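Local coordinates for FBP protein (Leishmania major, PDB 5OEZ) that probably catalyses the magnesium-dependent hydrolysis of fructose 1,6-bisphosphate to fructose 6-phosphate and phosphate, a step of gluconeogenesis, and binds AMP, at residues S167-N178 with L181-L192; A285-E293 with S302-S310. One frame throughout, in Å; residues are numbered along the deposited sequence.

Interaction 1. Residues S167-N178 with L181-L192; sequences SAGYAVYGSATN and LTSGHGVDGFTL
Ser167 OG and Ala168 N approach the carbonyl oxygen of Thr182 from opposite faces of its plane. The hydroxyl of Ser167 donates to Thr182 O over 2.9 Å, and Ala168 N donates to the same oxygen over 3.1 Å. Both donors are tilted out of that plane by a little over 20°. With Ser167 OG anti to the backbone N (chi1 -179°), the hydroxyl swings across to the neighbouring strand. The amide of Asn178 lies beside Thr191, the two side chains pointing the same way, with Asn178 ND2 3.0 Å from Thr191 OG1. That Thr191 hydroxyl is hydrogen-bonded to Thr202. The ring of Phe190 meets Tyr15 edge-to-face.

Thr182 N returns a nearly straight bond to Ala168 O, 2.9 Å long, so Ala168 and Thr182 form an antiparallel hydrogen-bonded pair. Leu181 CD1 packs against Ala168 O at 3.5 Å. Gly169 and Leu181 form the adjoining non-hydrogen-bonded pair, with their CA atoms 4.1 Å apart. At the other end Leu192 N donates to Thr177 O over 2.9 Å. A water joins Thr177 N to Leu192 O. Thr182 OG1 accepts from Gly184 N in an ST turn and donates to Gly186 O at 2.7 Å, fixing the bend after Ser183.

Leu181 also touches Ile16, and Ser167 touches Phe28, both AMP-binding residues, although no AMP is bound here. The contact belongs to an antiparallel meander of two successive hairpins, 167-173 with 177-182 and 177-182 with 187-193, in the large mixed sheet of the fructose-1,6-bisphosphatase fold.

Interaction 2. Residues A285-E293 with S302-S310; sequences AAPMAMIVE and SNGRILEQS
Glu293 OE2 is gripped by Arg305 NE and by a water. The bond from Arg305 NE to Glu293 OE2 is 2.9 Å long and nearly straight, at 173°. The oxygen lies in the guanidinium plane, at its edge. The water donates to Glu293 OE2 at 2.8 Å and accepts from Leu307 N at 3.0 Å, so it links the carboxylate to the backbone of the loop. The second oxygen, Glu293 OE1, uses its syn lone pair to take Arg305 NH2 at 2.9 Å. This is a side-on, two-point salt bridge, with the carboxylate and guanidinium planes turned 36° apart. The two side chains cross at about a right angle. A bend in the arginine chain (chi3 68°) sets its NE and NH2 edge against the acid. Arg305 NH1 makes a second salt bridge, to Glu308 OE2 at 3.1 Å, which completes a Glu293-Arg305-Glu308 network. Two carboxylates thus hold the guanidinium.

Beside this network the contact is apolar. Ile306 and Leu307 face a strip of small residues on the helix. Ala289 CB meets Ile306 CB at 3.8 Å, and the CG2 branch of Ile306 lies over Ala285 and Ala286. Leu307 CD2 reaches Ala286 O at 3.5 Å. Its other methyl, CD1, sits against Met290 CA and the Glu293 carboxylate. Met165 touches both Leu307 and Ala286, and Thr318 touches Ile306.

Helix 281-294 is thereby packed against the loop between strands 298-300 and 317-323. Near its start is Glu284, which binds manganese in another structure of the protein; none is bound here. This is a helix-to-loop contact in the C-terminal part of the layered alpha/beta fold of fructose-1,6-bisphosphatases.

Interaction 1 comes first along the chain. The two residues between its segments belong to strand 177-182, which both hairpins share; the turns lie inside the segments. Interaction 2 follows. It closes over residues 294-301, the end of the helix and strand 298-300. The two are in series: neither nests in nor crosses the other. The centres of interactions 1 and 2 are about 18 Å apart, yet the two touch. Segment 285-293 of helix 281-294 packs on the meander, with Met288 against Tyr170 and Ile291 against Gly169 and Val187. The same helix also touches strand 317-323, through Ala285 on Thr318 and Met288 on Phe322. Together the contacts tie the large N-terminal sheet, through the helix, to the C-terminal sheet.

Interaction 1. Residues S167-N178 with L181-L192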
loop_
_atom_site.group_PDB
_atom_site.type_symbol
_atom_site.label_atom_id
_atom_site.label_comp_id
_atom_site.label_asym_id
_atom_site.label_seq_id
_atom_site.Cartn_x
_atom_site.Cartn_y
_atom_site.Cartn_z
ATOM N N SER C 167 -23.903 12.119 17.716
ATOM C CA SER C 167 -23.141 11.080 17.025
ATOM C C SER C 167 -21.988 10.556 17.855
ATOM O O SER C 167 -21.508 11.213 18.769
ATOM C CB SER C 167 -22.620 11.623 15.691
ATOM O OG SER C 167 -21.891 10.640 14.993
ATOM N N ALA C 168 -21.597 9.330 17.569
ATOM C CA ALA C 168 -20.467 8.701 18.230
ATOM C C ALA C 168 -19.831 7.672 17.315
ATOM O O ALA C 168 -20.504 7.089 16.484
ATOM C CB ALA C 168 -20.917 8.024 19.523
ATOM N N GLY C 169 -18.552 7.399 17.516
ATOM C CA GLY C 169 -17.912 6.323 16.791
ATOM C C GLY C 169 -16.586 5.918 17.381
ATOM O O GLY C 169 -16.072 6.582 18.284
ATOM N N TYR C 170 -16.008 4.847 16.835
ATOM C CA TYR C 170 -14.632 4.492 17.137
ATOM C C TYR C 170 -13.919 3.915 15.918
ATOM O O TYR C 170 -14.545 3.542 14.941
ATOM C CB TYR C 170 -14.560 3.534 18.320
ATOM C CG TYR C 170 -15.177 2.184 18.084
ATOM C CD1 TYR C 170 -14.503 1.189 17.362
ATOM C CD2 TYR C 170 -16.428 1.890 18.583
ATOM C CE1 TYR C 170 -15.088 -0.052 17.148
ATOM C CE2 TYR C 170 -17.024 0.663 18.362
ATOM C CZ TYR C 170 -16.351 -0.303 17.643
ATOM O OH TYR C 170 -16.928 -1.524 17.415
ATOM N N ALA C 171 -12.593 3.903 15.989
ATOM C CA ALA C 171 -11.752 3.211 15.036
ATOM C C ALA C 171 -10.936 2.132 15.766
ATOM O O ALA C 171 -10.454 2.363 16.869
ATOM C CB ALA C 171 -10.833 4.197 14.336
ATOM N N VAL C 172 -10.800 0.960 15.143
ATOM C CA VAL C 172 -9.957 -0.118 15.654
ATOM C C VAL C 172 -8.821 -0.319 14.674
ATOM O O VAL C 172 -9.066 -0.571 13.502
ATOM C CB VAL C 172 -10.687 -1.460 15.714
ATOM C CG1 VAL C 172 -9.970 -2.408 16.669
ATOM C CG2 VAL C 172 -12.112 -1.276 16.128
ATOM N N TYR C 173 -7.594 -0.217 15.160
ATOM C CA TYR C 173 -6.402 -0.432 14.361
ATOM C C TYR C 173 -5.868 -1.825 14.683
ATOM O O TYR C 173 -5.179 -2.026 15.674
ATOM C CB TYR C 173 -5.353 0.639 14.677
ATOM C CG TYR C 173 -5.867 2.064 14.626
ATOM C CD1 TYR C 173 -5.959 2.759 13.412
ATOM C CD2 TYR C 173 -6.264 2.730 15.796
ATOM C CE1 TYR C 173 -6.447 4.061 13.371
ATOM C CE2 TYR C 173 -6.751 4.033 15.757
ATOM C CZ TYR C 173 -6.839 4.701 14.544
ATOM O OH TYR C 173 -7.293 6.003 14.502
ATOM N N GLY C 174 -6.254 -2.791 13.860
ATOM C CA GLY C 174 -5.742 -4.160 13.922
ATOM C C GLY C 174 -5.260 -4.565 12.542
ATOM O O GLY C 174 -4.759 -3.722 11.787
ATOM N N SER C 175 -5.404 -5.849 12.203
ATOM C CA SER C 175 -4.962 -6.353 10.874
ATOM C C SER C 175 -5.783 -5.714 9.769
ATOM O O SER C 175 -5.286 -5.504 8.682
ATOM C CB SER C 175 -4.995 -7.884 10.789
ATOM O OG SER C 175 -6.096 -8.427 11.501
ATOM N N ALA C 176 -7.038 -5.390 10.075
ATOM C CA ALA C 176 -7.802 -4.434 9.305
ATOM C C ALA C 176 -8.003 -3.188 10.169
ATOM O O ALA C 176 -7.814 -3.227 11.376
ATOM C CB ALA C 176 -9.137 -5.030 8.918
ATOM N N THR C 177 -8.388 -2.090 9.532
ATOM C CA THR C 177 -8.756 -0.861 10.209
ATOM C C THR C 177 -10.271 -0.677 10.032
ATOM O O THR C 177 -10.743 -0.548 8.906
ATOM C CB THR C 177 -7.997 0.323 9.621
ATOM O OG1 THR C 177 -6.600 0.017 9.633
ATOM C CG2 THR C 177 -8.243 1.602 10.411
ATOM N N ASN C 178 -11.010 -0.714 11.144
ATOM C CA ASN C 178 -12.457 -0.589 11.149
ATOM C C ASN C 178 -12.870 0.731 11.707
ATOM O O ASN C 178 -12.175 1.288 12.540
ATOM C CB ASN C 178 -13.068 -1.649 12.010
ATOM C CG ASN C 178 -12.801 -3.041 11.483
ATOM O OD1 ASN C 178 -12.260 -3.899 12.189
ATOM N ND2 ASN C 178 -13.194 -3.278 10.248
ATOM N N LEU C 181 -19.732 3.528 13.669
ATOM C CA LEU C 181 -20.310 4.850 13.778
ATOM C C LEU C 181 -21.802 4.765 14.035
ATOM O O LEU C 181 -22.460 3.847 13.527
ATOM C CB LEU C 181 -20.065 5.549 12.429
ATOM C CG LEU C 181 -20.609 6.949 12.175
ATOM C CD1 LEU C 181 -20.005 7.968 13.136
ATOM C CD2 LEU C 181 -20.311 7.335 10.743
ATOM N N THR C 182 -22.351 5.722 14.785
ATOM C CA THR C 182 -23.807 5.891 14.891
ATOM C C THR C 182 -24.163 7.369 14.831
ATOM O O THR C 182 -23.391 8.204 15.303
ATOM C CB THR C 182 -24.412 5.254 16.184
ATOM O OG1 THR C 182 -25.849 5.382 16.175
ATOM C CG2 THR C 182 -23.882 5.898 17.464
ATOM N N SER C 183 -25.342 7.666 14.280
ATOM C CA SER C 183 -25.949 9.012 14.329
ATOM C C SER C 183 -27.361 8.989 14.926
ATOM O O SER C 183 -28.148 9.883 14.657
ATOM C CB SER C 183 -26.011 9.623 12.915
ATOM O OG SER C 183 -24.725 10.054 12.533
ATOM N N GLY C 184 -27.681 7.977 15.728
ATOM C CA GLY C 184 -29.007 7.863 16.357
ATOM C C GLY C 184 -29.973 6.923 15.664
ATOM O O GLY C 184 -31.081 6.738 16.140
ATOM N N HIS C 185 -29.545 6.287 14.574
ATOM C CA HIS C 185 -30.394 5.364 13.819
ATOM C C HIS C 185 -29.656 4.044 13.544
ATOM O O HIS C 185 -29.574 3.588 12.413
ATOM C CB HIS C 185 -30.865 6.053 12.524
ATOM C CG HIS C 185 -31.534 7.368 12.773
ATOM N ND1 HIS C 185 -30.878 8.575 12.648
ATOM C CD2 HIS C 185 -32.780 7.664 13.211
ATOM C CE1 HIS C 185 -31.702 9.559 12.962
ATOM N NE2 HIS C 185 -32.862 9.033 13.309
ATOM N N GLY C 186 -29.155 3.429 14.610
ATOM C CA GLY C 186 -28.440 2.163 14.527
ATOM C C GLY C 186 -26.950 2.357 14.324
ATOM O O GLY C 186 -26.442 3.474 14.356
ATOM N N VAL C 187 -26.247 1.258 14.115
ATOM C CA VAL C 187 -24.792 1.272 14.042
ATOM C C VAL C 187 -24.345 0.662 12.715
ATOM O O VAL C 187 -24.900 -0.351 12.278
ATOM C CB VAL C 187 -24.203 0.472 15.209
ATOM C CG1 VAL C 187 -22.675 0.439 15.169
ATOM C CG2 VAL C 187 -24.663 1.079 16.521
ATOM N N ASP C 188 -23.340 1.275 12.087
ATOM C CA ASP C 188 -22.753 0.747 10.853
ATOM C C ASP C 188 -21.255 0.692 10.939
ATOM O O ASP C 188 -20.620 1.591 11.485
ATOM C CB ASP C 188 -23.194 1.580 9.673
ATOM C CG ASP C 188 -24.694 1.576 9.518
ATOM O OD1 ASP C 188 -25.233 0.577 9.010
ATOM O OD2 ASP C 188 -25.334 2.550 9.964
ATOM N N GLY C 189 -20.697 -0.393 10.412
ATOM C CA GLY C 189 -19.270 -0.636 10.440
ATOM C C GLY C 189 -18.660 -0.526 9.068
ATOM O O GLY C 189 -19.195 -1.054 8.096
ATOM N N PHE C 190 -17.526 0.158 9.003
ATOM C CA PHE C 190 -16.802 0.377 7.777
ATOM C C PHE C 190 -15.396 -0.168 7.926
ATOM O O PHE C 190 -14.861 -0.221 9.025
ATOM C CB PHE C 190 -16.757 1.873 7.445
ATOM C CG PHE C 190 -18.117 2.489 7.279
ATOM C CD1 PHE C 190 -18.887 2.806 8.391
ATOM C CD2 PHE C 190 -18.626 2.754 6.026
ATOM C CE1 PHE C 190 -20.149 3.358 8.252
ATOM C CE2 PHE C 190 -19.886 3.311 5.874
ATOM C CZ PHE C 190 -20.648 3.620 6.998
ATOM N N THR C 191 -14.797 -0.542 6.797
ATOM C CA THR C 191 -13.441 -1.037 6.757
ATOM C C THR C 191 -12.643 -0.230 5.754
ATOM O O THR C 191 -13.106 0.051 4.649
ATOM C CB THR C 191 -13.434 -2.539 6.421
ATOM O OG1 THR C 191 -14.212 -3.228 7.408
ATOM C CG2 THR C 191 -12.020 -3.115 6.422
ATOM N N LEU C 192 -11.418 0.112 6.133
ATOM C CA LEU C 192 -10.534 0.891 5.284
ATOM C C LEU C 192 -10.016 0.016 4.146
ATOM O O LEU C 192 -9.433 -1.030 4.390
ATOM C CB LEU C 192 -9.353 1.442 6.087
ATOM C CG LEU C 192 -8.273 2.251 5.354
ATOM C CD1 LEU C 192 -8.869 3.465 4.665
ATOM C CD2 LEU C 192 -7.193 2.685 6.333
HETATM O O HOH W 1 -8.370 -2.473 6.634
#

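Interaction 2. Residues A285-E293 with S302-S310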
loop_
_atom_site.group_PDB
_atom_site.type_symbol
_atom_site.label_atom_id
_atom_site.label_comp_id
_atom_site.label_asym_id
_atom_site.label_seq_id
_atom_site.Cartn_x
_atom_site.Cartn_y
_atom_site.Cartn_z
ATOM N N ALA C 285 -16.614 6.511 27.886
ATOM C CA ALA C 285 -17.787 5.735 28.308
ATOM C C ALA C 285 -19.103 6.149 27.614
ATOM O O ALA C 285 -19.837 5.293 27.139
ATOM C CB ALA C 285 -17.937 5.782 29.824
ATOM N N ALA C 286 -19.399 7.439 27.553
ATOM C CA ALA C 286 -20.649 7.904 26.898
ATOM C C ALA C 286 -20.703 7.638 25.375
ATOM O O ALA C 286 -21.697 7.119 24.888
ATOM C CB ALA C 286 -20.914 9.378 27.203
ATOM N N PRO C 287 -19.639 7.959 24.627
ATOM C CA PRO C 287 -19.620 7.521 23.205
ATOM C C PRO C 287 -19.810 6.002 22.981
ATOM O O PRO C 287 -20.647 5.605 22.180
ATOM C CB PRO C 287 -18.233 7.939 22.733
ATOM C CG PRO C 287 -17.868 9.082 23.621
ATOM C CD PRO C 287 -18.436 8.744 24.955
ATOM N N MET C 288 -19.065 5.177 23.706
ATOM C CA MET C 288 -19.259 3.733 23.645
ATOM C C MET C 288 -20.656 3.298 24.070
ATOM O O MET C 288 -21.221 2.372 23.489
ATOM C CB MET C 288 -18.205 2.996 24.482
ATOM C CG MET C 288 -16.780 2.982 23.925
ATOM S SD MET C 288 -16.504 2.488 22.186
ATOM C CE MET C 288 -17.926 1.507 21.710
ATOM N N ALA C 289 -21.206 3.936 25.102
ATOM C CA ALA C 289 -22.564 3.619 25.530
ATOM C C ALA C 289 -23.588 3.864 24.410
ATOM O O ALA C 289 -24.510 3.072 24.238
ATOM C CB ALA C 289 -22.926 4.419 26.775
ATOM N N MET C 290 -23.447 4.975 23.684
ATOM C CA MET C 290 -24.377 5.297 22.582
ATOM C C MET C 290 -24.290 4.251 21.482
ATOM O O MET C 290 -25.296 3.831 20.947
ATOM C CB MET C 290 -24.104 6.685 21.988
ATOM C CG MET C 290 -25.235 7.184 21.092
ATOM S SD MET C 290 -24.842 8.734 20.256
ATOM C CE MET C 290 -26.235 8.877 19.130
ATOM N N ILE C 291 -23.083 3.810 21.165
ATOM C CA ILE C 291 -22.908 2.769 20.156
ATOM C C ILE C 291 -23.548 1.449 20.586
ATOM O O ILE C 291 -24.318 0.869 19.833
ATOM C CB ILE C 291 -21.423 2.572 19.832
ATOM C CG1 ILE C 291 -20.895 3.813 19.095
ATOM C CG2 ILE C 291 -21.218 1.345 18.961
ATOM C CD1 ILE C 291 -19.413 4.037 19.300
ATOM N N VAL C 292 -23.256 1.015 21.810
ATOM C CA VAL C 292 -23.803 -0.235 22.357
ATOM C C VAL C 292 -25.329 -0.197 22.419
ATOM O O VAL C 292 -25.983 -1.171 22.057
ATOM C CB VAL C 292 -23.193 -0.559 23.757
ATOM C CG1 VAL C 292 -23.949 -1.657 24.493
ATOM C CG2 VAL C 292 -21.730 -0.947 23.605
ATOM N N GLU C 293 -25.910 0.906 22.882
ATOM C CA GLU C 293 -27.395 1.001 22.921
ATOM C C GLU C 293 -28.007 0.960 21.526
ATOM O O GLU C 293 -28.989 0.269 21.304
ATOM C CB GLU C 293 -27.881 2.261 23.654
ATOM C CG GLU C 293 -27.746 2.217 25.175
ATOM C CD GLU C 293 -28.565 3.301 25.894
ATOM O OE1 GLU C 293 -29.377 3.995 25.234
ATOM O OE2 GLU C 293 -28.406 3.453 27.137
ATOM N N SER C 302 -22.621 2.788 37.717
ATOM C CA SER C 302 -23.015 2.474 39.105
ATOM C C SER C 302 -24.514 2.643 39.390
ATOM O O SER C 302 -25.037 2.001 40.283
ATOM C CB SER C 302 -22.248 3.351 40.095
ATOM O OG SER C 302 -20.882 3.044 40.090
ATOM N N ASN C 303 -25.202 3.505 38.647
ATOM C CA ASN C 303 -26.601 3.806 38.918
ATOM C C ASN C 303 -27.370 4.100 37.625
ATOM O O ASN C 303 -27.782 5.228 37.371
ATOM C CB ASN C 303 -26.643 5.001 39.873
ATOM C CG ASN C 303 -28.051 5.393 40.288
ATOM O OD1 ASN C 303 -29.019 4.670 40.048
ATOM N ND2 ASN C 303 -28.166 6.556 40.916
ATOM N N GLY C 304 -27.593 3.053 36.837
ATOM C CA GLY C 304 -28.395 3.130 35.620
ATOM C C GLY C 304 -27.564 3.437 34.395
ATOM O O GLY C 304 -26.332 3.290 34.393
ATOM N N ARG C 305 -28.263 3.890 33.364
ATOM C CA ARG C 305 -27.674 4.153 32.063
ATOM C C ARG C 305 -26.576 5.194 32.146
ATOM O O ARG C 305 -26.770 6.252 32.732
ATOM C CB ARG C 305 -28.753 4.647 31.080
ATOM C CG ARG C 305 -29.780 3.590 30.681
ATOM C CD ARG C 305 -30.945 4.217 29.942
ATOM N NE ARG C 305 -30.539 4.724 28.630
ATOM C CZ ARG C 305 -31.101 5.742 27.974
ATOM N NH1 ARG C 305 -32.116 6.440 28.474
ATOM N NH2 ARG C 305 -30.628 6.087 26.786
ATOM N N ILE C 306 -25.436 4.889 31.526
ATOM C CA ILE C 306 -24.342 5.847 31.357
ATOM C C ILE C 306 -24.847 7.151 30.720
ATOM O O ILE C 306 -24.473 8.243 31.158
ATOM C CB ILE C 306 -23.218 5.269 30.451
ATOM C CG1 ILE C 306 -22.526 4.055 31.093
ATOM C CG2 ILE C 306 -22.160 6.319 30.114
ATOM C CD1 ILE C 306 -21.772 4.338 32.373
ATOM N N LEU C 307 -25.682 7.027 29.685
ATOM C CA LEU C 307 -26.183 8.182 28.935
ATOM C C LEU C 307 -27.063 9.117 29.742
ATOM O O LEU C 307 -27.150 10.301 29.414
ATOM C CB LEU C 307 -26.920 7.738 27.669
ATOM C CG LEU C 307 -26.071 7.012 26.611
ATOM C CD1 LEU C 307 -26.922 6.680 25.394
ATOM C CD2 LEU C 307 -24.850 7.824 26.201
ATOM N N GLU C 308 -27.675 8.610 30.807
ATOM C CA GLU C 308 -28.490 9.449 31.718
ATOM C C GLU C 308 -27.692 10.185 32.814
ATOM O O GLU C 308 -28.276 10.981 33.531
ATOM C CB GLU C 308 -29.603 8.625 32.383
ATOM C CG GLU C 308 -30.748 8.233 31.456
ATOM C CD GLU C 308 -31.793 7.331 32.122
ATOM O OE1 GLU C 308 -31.662 7.022 33.329
ATOM O OE2 GLU C 308 -32.753 6.914 31.432
ATOM N N GLN C 309 -26.386 9.951 32.941
ATOM C CA GLN C 309 -25.594 10.639 33.975
ATOM C C GLN C 309 -25.355 12.097 33.617
ATOM O O GLN C 309 -25.107 12.424 32.455
ATOM C CB GLN C 309 -24.248 9.963 34.195
ATOM C CG GLN C 309 -24.347 8.550 34.752
ATOM C CD GLN C 309 -22.992 7.858 34.822
ATOM O OE1 GLN C 309 -21.942 8.506 34.775
ATOM N NE2 GLN C 309 -23.006 6.532 34.962
ATOM N N SER C 310 -25.426 12.965 34.624
ATOM C CA SER C 310 -25.099 14.383 34.449
ATOM C C SER C 310 -23.588 14.579 34.341
ATOM O O SER C 310 -22.817 13.897 35.024
ATOM C CB SER C 310 -25.622 15.212 35.623
ATOM O OG SER C 310 -27.026 15.184 35.681
HETATM O O HOH W 2 -26.190 4.318 28.591
#